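Local coordinates for pyruvate carboxylase protein (Rhizobium etli, PDB 2QF7) that is a biotin-dependent carboxylase, a multidomain enzyme whose chain joins ATP-grasp, TIM-barrel and biotin-bearing domains, at residues A[577-582]-A[616-621]; A[653-658]-A[682-687]; A[993-996]-A[1002-1005]. All blocks are in the same frame, centred on the assembly; numbering follows the deposited sequence.

Contact 1: A[577-582]-A[616-621]; sequences RIAGTY and ALIREG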
# COMPACT_ATOMS: atom_id res chain seq x y z
N ARG A 577 10.54 22.26 -30.17
CA ARG A 577 9.21 22.23 -30.77
C ARG A 577 8.75 23.58 -31.28
O ARG A 577 7.89 23.64 -32.13
CB ARG A 577 8.17 21.65 -29.83
CG ARG A 577 8.09 20.10 -29.99
CD ARG A 577 7.36 19.53 -28.80
NE ARG A 577 5.96 19.92 -28.71
CZ ARG A 577 4.97 19.23 -29.28
NH1 ARG A 577 5.26 18.13 -30.00
NH2 ARG A 577 3.70 19.61 -29.14
N ILE A 578 9.31 24.65 -30.76
CA ILE A 578 8.95 25.98 -31.24
C ILE A 578 9.96 26.58 -32.26
O ILE A 578 9.69 27.63 -32.81
CB ILE A 578 8.76 26.96 -30.00
CG1 ILE A 578 7.90 28.23 -30.34
CG2 ILE A 578 10.13 27.29 -29.35
CD1 ILE A 578 6.45 27.90 -30.68
N ALA A 579 11.11 25.95 -32.51
CA ALA A 579 12.10 26.59 -33.40
C ALA A 579 11.58 26.86 -34.84
O ALA A 579 11.89 27.91 -35.41
CB ALA A 579 13.44 25.82 -33.44
N GLY A 580 10.85 25.89 -35.41
CA GLY A 580 10.14 26.03 -36.70
C GLY A 580 9.26 27.26 -36.76
O GLY A 580 9.18 27.94 -37.79
N THR A 581 8.57 27.54 -35.64
CA THR A 581 7.65 28.64 -35.55
C THR A 581 8.39 29.96 -35.65
O THR A 581 7.99 30.84 -36.43
CB THR A 581 6.74 28.55 -34.29
OG1 THR A 581 6.05 27.29 -34.31
CG2 THR A 581 5.67 29.66 -34.33
N TYR A 582 9.48 30.08 -34.90
CA TYR A 582 10.37 31.23 -35.02
C TYR A 582 10.87 31.41 -36.45
O TYR A 582 10.82 32.49 -37.00
CB TYR A 582 11.59 31.05 -34.12
CG TYR A 582 11.41 31.49 -32.69
CD1 TYR A 582 11.08 30.56 -31.69
CD2 TYR A 582 11.67 32.81 -32.31
CE1 TYR A 582 10.97 30.97 -30.34
CE2 TYR A 582 11.54 33.21 -30.99
CZ TYR A 582 11.20 32.29 -30.02
OH TYR A 582 11.12 32.76 -28.74
N ALA A 616 21.53 20.74 -32.31
CA ALA A 616 21.20 20.21 -33.67
C ALA A 616 19.71 20.36 -34.05
O ALA A 616 19.38 20.69 -35.20
CB ALA A 616 21.65 18.72 -33.81
N LEU A 617 18.80 20.11 -33.11
CA LEU A 617 17.35 20.23 -33.37
C LEU A 617 16.96 21.66 -33.63
O LEU A 617 16.17 21.95 -34.52
CB LEU A 617 16.54 19.67 -32.17
CG LEU A 617 16.71 18.14 -32.04
CD1 LEU A 617 16.09 17.66 -30.72
CD2 LEU A 617 16.16 17.32 -33.22
N ILE A 618 17.53 22.57 -32.87
CA ILE A 618 17.27 24.00 -33.14
C ILE A 618 17.78 24.41 -34.54
O ILE A 618 17.08 25.06 -35.29
CB ILE A 618 17.88 24.88 -32.06
CG1 ILE A 618 17.23 24.55 -30.70
CG2 ILE A 618 17.64 26.40 -32.39
CD1 ILE A 618 18.04 25.14 -29.48
N ARG A 619 19.00 24.00 -34.87
CA ARG A 619 19.59 24.25 -36.16
C ARG A 619 18.68 23.78 -37.27
O ARG A 619 18.44 24.50 -38.24
CB ARG A 619 20.95 23.54 -36.28
CG ARG A 619 21.66 23.70 -37.69
CD ARG A 619 22.32 25.07 -37.80
NE ARG A 619 21.33 26.11 -38.01
CZ ARG A 619 21.58 27.41 -37.92
NH1 ARG A 619 22.79 27.84 -37.59
NH2 ARG A 619 20.61 28.27 -38.10
N GLU A 620 18.19 22.55 -37.15
CA GLU A 620 17.31 21.94 -38.14
C GLU A 620 16.00 22.71 -38.26
O GLU A 620 15.48 22.94 -39.34
CB GLU A 620 17.01 20.50 -37.72
CG GLU A 620 16.00 19.79 -38.62
CD GLU A 620 16.01 18.29 -38.41
OE1 GLU A 620 16.07 17.85 -37.23
OE2 GLU A 620 15.95 17.56 -39.43
N GLY A 621 15.45 23.10 -37.11
CA GLY A 621 14.15 23.78 -37.09
C GLY A 621 14.23 25.24 -37.51
O GLY A 621 13.27 25.81 -37.99

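Contact 2: A[653-658]-A[682-687]; sequences QAAKGG and AEENKL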
# COMPACT_ATOMS: atom_id res chain seq x y z
N GLN A 653 34.30 22.35 -31.93
CA GLN A 653 33.09 21.53 -31.91
C GLN A 653 31.82 22.38 -31.88
O GLN A 653 30.86 22.04 -32.56
CB GLN A 653 33.12 20.48 -30.78
CG GLN A 653 34.38 19.54 -30.77
CD GLN A 653 34.73 19.01 -32.15
OE1 GLN A 653 33.87 18.51 -32.86
NE2 GLN A 653 36.00 19.09 -32.52
N ALA A 654 31.81 23.47 -31.11
CA ALA A 654 30.62 24.34 -31.00
C ALA A 654 30.26 24.86 -32.40
O ALA A 654 29.11 24.84 -32.79
CB ALA A 654 30.87 25.48 -30.07
N ALA A 655 31.28 25.26 -33.17
CA ALA A 655 31.09 25.74 -34.55
C ALA A 655 30.53 24.64 -35.45
O ALA A 655 29.55 24.86 -36.18
CB ALA A 655 32.38 26.25 -35.11
N LYS A 656 31.11 23.45 -35.36
CA LYS A 656 30.59 22.33 -36.13
C LYS A 656 29.17 21.95 -35.72
O LYS A 656 28.38 21.48 -36.54
CB LYS A 656 31.48 21.10 -35.95
CG LYS A 656 32.75 21.11 -36.72
CD LYS A 656 33.50 19.81 -36.40
N GLY A 657 28.88 22.02 -34.43
CA GLY A 657 27.54 21.61 -33.96
C GLY A 657 26.39 22.53 -34.32
O GLY A 657 25.21 22.16 -34.13
N GLY A 658 26.71 23.78 -34.73
CA GLY A 658 25.67 24.70 -35.24
C GLY A 658 25.76 26.13 -34.71
O GLY A 658 24.92 26.97 -35.05
N ALA A 682 37.42 33.05 -34.82
CA ALA A 682 37.81 33.59 -36.14
C ALA A 682 38.35 32.48 -37.04
O ALA A 682 38.08 32.47 -38.24
CB ALA A 682 38.87 34.71 -35.97
N GLU A 683 39.13 31.57 -36.47
CA GLU A 683 39.64 30.40 -37.21
C GLU A 683 38.54 29.50 -37.79
O GLU A 683 38.71 28.91 -38.85
CB GLU A 683 40.53 29.57 -36.29
CG GLU A 683 41.01 28.24 -36.86
CD GLU A 683 41.95 28.39 -38.06
OE1 GLU A 683 42.73 29.36 -38.11
OE2 GLU A 683 41.90 27.51 -38.96
N GLU A 684 37.40 29.43 -37.10
CA GLU A 684 36.28 28.60 -37.51
C GLU A 684 35.36 29.37 -38.45
O GLU A 684 34.33 28.85 -38.85
CB GLU A 684 35.46 28.16 -36.27
CG GLU A 684 36.26 27.22 -35.33
CD GLU A 684 36.84 26.04 -36.08
OE1 GLU A 684 36.17 25.51 -37.01
OE2 GLU A 684 37.97 25.65 -35.75
N ASN A 685 35.74 30.60 -38.74
CA ASN A 685 34.98 31.55 -39.57
C ASN A 685 33.56 31.76 -39.10
O ASN A 685 32.61 31.85 -39.88
CB ASN A 685 35.06 31.23 -41.07
CG ASN A 685 36.37 31.64 -41.66
OD1 ASN A 685 37.20 30.80 -42.00
ND2 ASN A 685 36.59 32.96 -41.77
N LYS A 686 33.44 31.90 -37.79
CA LYS A 686 32.13 32.16 -37.18
C LYS A 686 32.22 33.58 -36.64
O LYS A 686 33.31 34.18 -36.71
CB LYS A 686 31.79 31.09 -36.11
CG LYS A 686 31.59 29.68 -36.71
CD LYS A 686 30.45 29.76 -37.79
CE LYS A 686 30.08 28.44 -38.58
NZ LYS A 686 28.59 28.77 -39.13
N LEU A 687 31.11 34.12 -36.14
CA LEU A 687 31.11 35.50 -35.64
C LEU A 687 31.65 35.56 -34.22
O LEU A 687 31.13 34.89 -33.34
CB LEU A 687 29.67 36.07 -35.62
CG LEU A 687 29.08 36.44 -36.99
CD1 LEU A 687 27.56 36.53 -36.88
CD2 LEU A 687 29.72 37.81 -37.49
O HOH W 1 27.96 26.55 -37.33

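Contact 3: A[993-996]-A[1002-1005]; sequences ASYL and FTDF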
# COMPACT_ATOMS: atom_id res chain seq x y z
N ALA A 993 34.26 16.55 -26.41
CA ALA A 993 34.20 17.93 -25.92
C ALA A 993 33.42 18.08 -24.59
O ALA A 993 33.81 18.87 -23.70
CB ALA A 993 33.61 18.87 -27.00
N SER A 994 32.30 17.35 -24.47
CA SER A 994 31.50 17.31 -23.23
C SER A 994 32.35 16.76 -22.05
O SER A 994 32.40 17.36 -20.97
CB SER A 994 30.26 16.43 -23.46
OG SER A 994 29.34 17.12 -24.33
N TYR A 995 33.06 15.67 -22.28
CA TYR A 995 33.93 15.06 -21.29
C TYR A 995 35.10 15.99 -20.86
O TYR A 995 35.42 16.03 -19.67
CB TYR A 995 34.45 13.74 -21.84
CG TYR A 995 35.48 13.09 -20.96
CD1 TYR A 995 35.12 12.51 -19.74
CD2 TYR A 995 36.82 13.04 -21.36
CE1 TYR A 995 36.08 11.90 -18.92
CE2 TYR A 995 37.78 12.42 -20.56
CZ TYR A 995 37.40 11.85 -19.34
OH TYR A 995 38.33 11.25 -18.55
N LEU A 996 35.69 16.72 -21.81
CA LEU A 996 36.76 17.68 -21.53
C LEU A 996 36.31 18.81 -20.63
O LEU A 996 37.05 19.25 -19.73
CB LEU A 996 37.30 18.28 -22.84
CG LEU A 996 38.20 17.33 -23.63
CD1 LEU A 996 38.59 17.95 -25.02
CD2 LEU A 996 39.43 16.94 -22.80
N PHE A 1002 29.48 14.41 -17.72
CA PHE A 1002 29.34 13.68 -18.97
C PHE A 1002 29.32 12.18 -18.72
O PHE A 1002 28.49 11.47 -19.29
CB PHE A 1002 30.41 13.99 -20.02
CG PHE A 1002 30.33 13.04 -21.21
CD1 PHE A 1002 29.31 13.20 -22.15
CD2 PHE A 1002 31.17 11.94 -21.31
CE1 PHE A 1002 29.18 12.33 -23.21
CE2 PHE A 1002 31.06 11.06 -22.38
CZ PHE A 1002 30.03 11.24 -23.32
N THR A 1003 30.25 11.67 -17.91
CA THR A 1003 30.28 10.23 -17.67
C THR A 1003 28.96 9.74 -17.09
O THR A 1003 28.43 8.76 -17.57
CB THR A 1003 31.43 9.81 -16.70
OG1 THR A 1003 32.66 10.20 -17.28
CG2 THR A 1003 31.44 8.33 -16.53
N ASP A 1004 28.46 10.42 -16.06
CA ASP A 1004 27.18 10.07 -15.44
C ASP A 1004 26.03 10.11 -16.48
O ASP A 1004 25.13 9.25 -16.48
CB ASP A 1004 26.86 11.08 -14.33
CG ASP A 1004 27.70 10.86 -13.06
OD1 ASP A 1004 28.50 9.92 -12.99
OD2 ASP A 1004 27.54 11.67 -12.15
N PHE A 1005 26.03 11.14 -17.32
CA PHE A 1005 25.00 11.27 -18.36
C PHE A 1005 25.07 10.10 -19.36
O PHE A 1005 24.06 9.55 -19.71
CB PHE A 1005 25.13 12.61 -19.10
CG PHE A 1005 24.29 12.69 -20.34
CD1 PHE A 1005 22.89 12.63 -20.26
CD2 PHE A 1005 24.90 12.78 -21.60
CE1 PHE A 1005 22.12 12.67 -21.44
CE2 PHE A 1005 24.14 12.84 -22.77
CZ PHE A 1005 22.74 12.78 -22.69

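Contact 1: A[577-582]-A[616-621]
Ala579 and Gly621 bring two outer helices of the TIM barrel together through two residues with little or no side chain. The segments run in roughly the same direction, with an angle of 29° between them, and their axes come within 8.1 Å. Small residues allow the backbones to meet almost directly: the CA atoms of Gly580 and Gly621 are 4.6 Å apart.

The methyl of Ala579 points at the other helix and settles against its last turn, where its CB lies 4.2 Å from the carbonyl O of Ile618 and equally close to the carbonyl carbon of Gly621. Alongside, the short CG2 branch of Ile618, anti to its own backbone N, comes within 4.4 Å of Ala579 CB, a loose apolar touch.

Gly621, the final residue of its helix, contributes main-chain atoms alone. Its carbonyl O approaches the CA of Gly580 at 3.4 Å in a CA-H...O contact, with 145° at the hydrogen, a weak polar attraction between two backbones. Ala579 O is merely close by, 3.6 Å from Gly621 O. Backbone and methyl groups make up most of the contact.

Beyond the seam each helix is fixed by other partners. Tyr582 OH bonds to Asp555 and to Trp825, and Arg619 forms a salt bridge with Asp660. After strand 552-555 and helix 557-566, helix 572-585 leads into strand 591-596, whereas helix 611-621, after helix 599-607, leads into strand 626-632; Ile578 and Tyr582 pack on helices 815-829 and 557-566, and Ile618 packs against Ile575 one turn earlier on helix 572-585.

Contact 2: A[653-658]-A[682-687]
Lys686 and Glu684 receive the methyl of Ala655 between them, and the lysine side chain then carries the contact on to a salt bridge and a water. Lys686 CB stands back, 5.0 Å from Ala655 CB. Its CG, placed anti to the carbonyl carbon (chi1 -67°), closes the gap to 3.9 Å from Ala655 CB. A bend at chi2 then turns CD away from the methyl, and the rest of the chain is extended through CE to NZ. The ammonium group forms a salt bridge with Asp660 and gives a weak hydrogen bond, 2.9 Å from NZ, to a water; the water lies 2.6 Å from Ala655 O, to which it can donate, reaching the helix from which the methyl came.

Glu684 supplies the other half of the cradle: its CB lies 3.8 Å from Ala655 CB, with CG only slightly farther off. Both segments turn through Schellman motifs, with Gly658 and Asn685, each at positive phi, the first residues to leave helical geometry. Past the second turn Leu687 enters a barrel strand beside Phe662.

The direct contact is thus apolar, methyl against methylenes, while the lysine charge is answered by Asp660 and by water, consistent with a surface seam where carbon is covered and the charged end stays paired.

Contact 3: A[993-996]-A[1002-1005]
Phe1002 sets its ring against the preceding helix at Ser994 and Tyr995. The two segments belong to successive helices, 989-997 and 999-1012, joined by a sharp turn in the largely helical region of the Conserved carboxylase family, so this is a packing of near neighbours in sequence; the CA atoms of Tyr995 and Phe1002 are 5.3 Å apart.

Phe1002 does most of the work. Its CG is anti to the backbone N (chi1 172°), which sends the ring toward helix 989-997 with CD1 and CD2 near adjacent residues: CD1 comes to 3.6 Å from Ser994 CB, and CD2 to 3.8 Å from Tyr995 CB. Its own CB sits over the backbone between them, 3.9 Å from Tyr995 N. Both residues approach the ring obliquely, and the attraction is apolar. The hydroxyl of Ser994 is engaged apart from the ring, in a hydrogen bond with Trp612 NE1 and a weak one with Phe990 O.

Thr1003 comes next and lies beside Tyr995, the two side chains pointing the same way. Its OG1 reaches the edge of the tyrosine ring, close to the ring plane, at 4.2 Å from Tyr995 CE1, a loose approach. Ile979 of helix 972-983 touches both side chains. Farther along, the Phe1005 side chain packs on Met604 of helix 599-607.

The threonine hydroxyl that comes up to the tyrosine edge has its polar need met within its own helix, where Thr1003 OG1 is hydrogen-bonded to Pro999 O in the first turn.

In the fold
Along the chain the contacts follow one another without overlap: contact 1, contact 2, then contact 3. The first two lie in the eight-stranded parallel barrel, among the helices outside its strands, with centres 19 Å apart. Asp660, just before strand 661-665, ties them together, pairing with Arg619 of contact 1 and Lys686 of contact 2; Arg619 also packs on Gly658. Contact 3 belongs to the later helical region, about 20 Å between centres from contact 2 and 25 Å from contact 1. Gln653 touches Ala993, so helix 644-657 joins the barrel to helix 989-997, and the segment 653-658 of contact 2 borders that helix through Gln653.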